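Local coordinates for protein nucleoside-triphosphatase THEP1 (Aquifex aeolicus, PDB 1YE8) that hydrolyses the nucleoside triphosphates ATP, GTP, CTP, TTP and UTP to nucleoside diphosphates and phosphate, without kinase activity, at residues F31-V36 with K57-K62. Residues are numbered along the deposited sequence; the frame is centred on the assembly and turned at random.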
loop_
_atom_site.group_PDB
_atom_site.type_symbol
_atom_site.label_atom_id
_atom_site.label_comp_id
_atom_site.label_asym_id
_atom_site.label_seq_id
_atom_site.Cartn_x
_atom_site.Cartn_y
_atom_site.Cartn_z
ATOM N N PHE A 31 3.442 -4.345 3.354
ATOM C CA PHE A 31 3.009 -5.276 2.333
ATOM C C PHE A 31 2.758 -4.584 1.021
ATOM O O PHE A 31 2.522 -3.349 0.971
ATOM C CB PHE A 31 1.760 -6.072 2.789
ATOM C CG PHE A 31 0.487 -5.246 2.838
ATOM C CD1 PHE A 31 -0.260 -5.012 1.694
ATOM C CD2 PHE A 31 0.061 -4.676 4.036
ATOM C CE1 PHE A 31 -1.420 -4.251 1.737
ATOM C CE2 PHE A 31 -1.096 -3.898 4.079
ATOM C CZ PHE A 31 -1.839 -3.697 2.928
ATOM N N TRP A 32 2.743 -5.399 -0.031
ATOM C CA TRP A 32 2.272 -4.968 -1.337
ATOM C C TRP A 32 1.300 -5.985 -1.906
ATOM O O TRP A 32 1.040 -7.029 -1.284
ATOM C CB TRP A 32 3.428 -4.661 -2.311
ATOM C CG TRP A 32 4.332 -5.840 -2.603
ATOM C CD1 TRP A 32 4.210 -6.743 -3.625
ATOM C CD2 TRP A 32 5.478 -6.238 -1.845
ATOM N NE1 TRP A 32 5.221 -7.674 -3.553
ATOM C CE2 TRP A 32 6.011 -7.391 -2.468
ATOM C CE3 TRP A 32 6.120 -5.730 -0.705
ATOM C CZ2 TRP A 32 7.163 -8.048 -1.984
ATOM C CZ3 TRP A 32 7.254 -6.394 -0.221
ATOM C CH2 TRP A 32 7.756 -7.529 -0.870
ATOM N N THR A 33 0.716 -5.652 -3.051
ATOM C CA THR A 33 -0.349 -6.466 -3.624
ATOM C C THR A 33 -0.008 -6.799 -5.069
ATOM O O THR A 33 0.171 -5.898 -5.896
ATOM C CB THR A 33 -1.693 -5.710 -3.515
ATOM O OG1 THR A 33 -2.052 -5.585 -2.129
ATOM C CG2 THR A 33 -2.849 -6.522 -4.129
ATOM N N GLU A 34 0.123 -8.088 -5.360
ATOM C CA GLU A 34 0.499 -8.528 -6.693
ATOM C C GLU A 34 -0.659 -9.185 -7.402
ATOM O O GLU A 34 -1.483 -9.851 -6.785
ATOM C CB GLU A 34 1.658 -9.509 -6.616
ATOM C CG GLU A 34 2.993 -8.833 -6.318
ATOM C CD GLU A 34 4.198 -9.737 -6.531
ATOM O OE1 GLU A 34 4.079 -10.784 -7.213
ATOM O OE2 GLU A 34 5.277 -9.399 -5.991
ATOM N N GLU A 35 -0.719 -8.998 -8.715
ATOM C CA GLU A 35 -1.706 -9.691 -9.531
ATOM C C GLU A 35 -1.423 -11.191 -9.540
ATOM O O GLU A 35 -0.259 -11.628 -9.542
ATOM C CB GLU A 35 -1.682 -9.153 -10.971
ATOM C CG GLU A 35 -1.923 -7.652 -11.108
ATOM C CD GLU A 35 -1.774 -7.162 -12.541
ATOM O OE1 GLU A 35 -0.729 -7.455 -13.173
ATOM O OE2 GLU A 35 -2.701 -6.480 -13.027
ATOM N N VAL A 36 -2.499 -11.974 -9.522
ATOM C CA VAL A 36 -2.415 -13.409 -9.715
ATOM C C VAL A 36 -2.719 -13.659 -11.187
ATOM O O VAL A 36 -3.787 -13.288 -11.674
ATOM C CB VAL A 36 -3.426 -14.160 -8.822
ATOM C CG1 VAL A 36 -3.371 -15.661 -9.090
ATOM C CG2 VAL A 36 -3.150 -13.858 -7.336
ATOM N N LYS A 57 -0.807 -14.486 0.437
ATOM C CA LYS A 57 -2.151 -15.057 0.413
ATOM C C LYS A 57 -3.013 -14.384 -0.635
ATOM O O LYS A 57 -3.048 -13.145 -0.705
ATOM C CB LYS A 57 -2.840 -14.933 1.774
ATOM C CG LYS A 57 -4.145 -15.733 1.852
ATOM C CD LYS A 57 -4.649 -15.887 3.277
ATOM C CE LYS A 57 -3.724 -16.717 4.121
ATOM N NZ LYS A 57 -3.669 -18.126 3.664
ATOM N N ILE A 58 -3.721 -15.185 -1.433
ATOM C CA ILE A 58 -4.729 -14.644 -2.338
ATOM C C ILE A 58 -5.922 -14.194 -1.508
ATOM O O ILE A 58 -6.539 -14.993 -0.798
ATOM C CB ILE A 58 -5.184 -15.679 -3.400
ATOM C CG1 ILE A 58 -4.001 -16.050 -4.302
ATOM C CG2 ILE A 58 -6.339 -15.104 -4.237
ATOM C CD1 ILE A 58 -4.302 -17.178 -5.314
ATOM N N PHE A 59 -6.248 -12.906 -1.584
ATOM C CA PHE A 59 -7.398 -12.380 -0.854
ATOM C C PHE A 59 -8.532 -11.874 -1.741
ATOM O O PHE A 59 -9.594 -11.535 -1.245
ATOM C CB PHE A 59 -6.963 -11.272 0.123
ATOM C CG PHE A 59 -6.560 -9.963 -0.549
ATOM C CD1 PHE A 59 -5.252 -9.762 -0.977
ATOM C CD2 PHE A 59 -7.481 -8.940 -0.711
ATOM C CE1 PHE A 59 -4.861 -8.550 -1.584
ATOM C CE2 PHE A 59 -7.107 -7.730 -1.335
ATOM C CZ PHE A 59 -5.785 -7.542 -1.765
ATOM N N SER A 60 -8.310 -11.815 -3.050
ATOM C CA SER A 60 -9.350 -11.389 -3.967
ATOM C C SER A 60 -9.209 -12.224 -5.219
ATOM O O SER A 60 -8.104 -12.385 -5.726
ATOM C CB SER A 60 -9.172 -9.911 -4.301
ATOM O OG SER A 60 -10.107 -9.489 -5.274
ATOM N N SER A 61 -10.317 -12.775 -5.711
ATOM C CA SER A 61 -10.247 -13.679 -6.857
ATOM C C SER A 61 -11.576 -13.748 -7.584
ATOM O O SER A 61 -12.636 -13.666 -6.960
ATOM C CB SER A 61 -9.854 -15.103 -6.413
ATOM O OG SER A 61 -9.814 -16.024 -7.512
ATOM N N LYS A 62 -11.502 -13.930 -8.902
ATOM C CA LYS A 62 -12.674 -14.287 -9.701
ATOM C C LYS A 62 -13.328 -15.602 -9.239
ATOM O O LYS A 62 -14.508 -15.804 -9.498
ATOM C CB LYS A 62 -12.316 -14.339 -11.192
ATOM C CG LYS A 62 -11.881 -12.979 -11.722
ATOM C CD LYS A 62 -11.709 -12.954 -13.219
ATOM C CE LYS A 62 -11.391 -11.552 -13.643
ATOM N NZ LYS A 62 -11.780 -11.270 -15.035
#
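The ring of Phe59 meets Thr33 at its edge: the methyl CG2 of Thr33 sits near the ring plane, 3.8 Å from Phe59 CE1 and 3.9 Å from Phe59 CZ, on the CE1-CZ side. The ring of Phe80, from helix 77-97, also meets that of Phe59, the planes inclined at about 50°. With chi1 of Phe59 at 72°, CG stands between the backbone N and carbonyl carbon, and the ring reaches across to strand 31-36. Thr33 CG2, anti to the backbone N, makes the closer approach to the ring, while OG1 is hydrogen-bonded to Asp106 O, in a segment predicted to bind ATP. Thr33 O also accepts a bond from Thr14 OG1, in the P-loop inferred to bind ATP, and a magnesium ion lies about 6 Å from the Thr33 side chain; strand 31-36 thus runs beside the nucleotide site of this RecA-like P-loop NTPase. Further along, Val36 CG2 rests on Ile58 CG1 at 3.8 Å, the two side chains crossing at about a right angle. On strand 31-36 itself, Trp32 NE1 donates in its ring plane to Glu34 OE2 (3.0 Å), which Lys18 also holds in a salt bridge. No hydrogen bond joins the two segments, because strand 46-51 runs antiparallel between them; Phe59 and Ser60 form a classic beta bulge opposite its Phe47. Strand 31-36 is an outer strand of this antiparallel sheet, 73-75 follows 56-61 on the far side, and helix 77-97 packs against Phe31, Lys57 and Phe59.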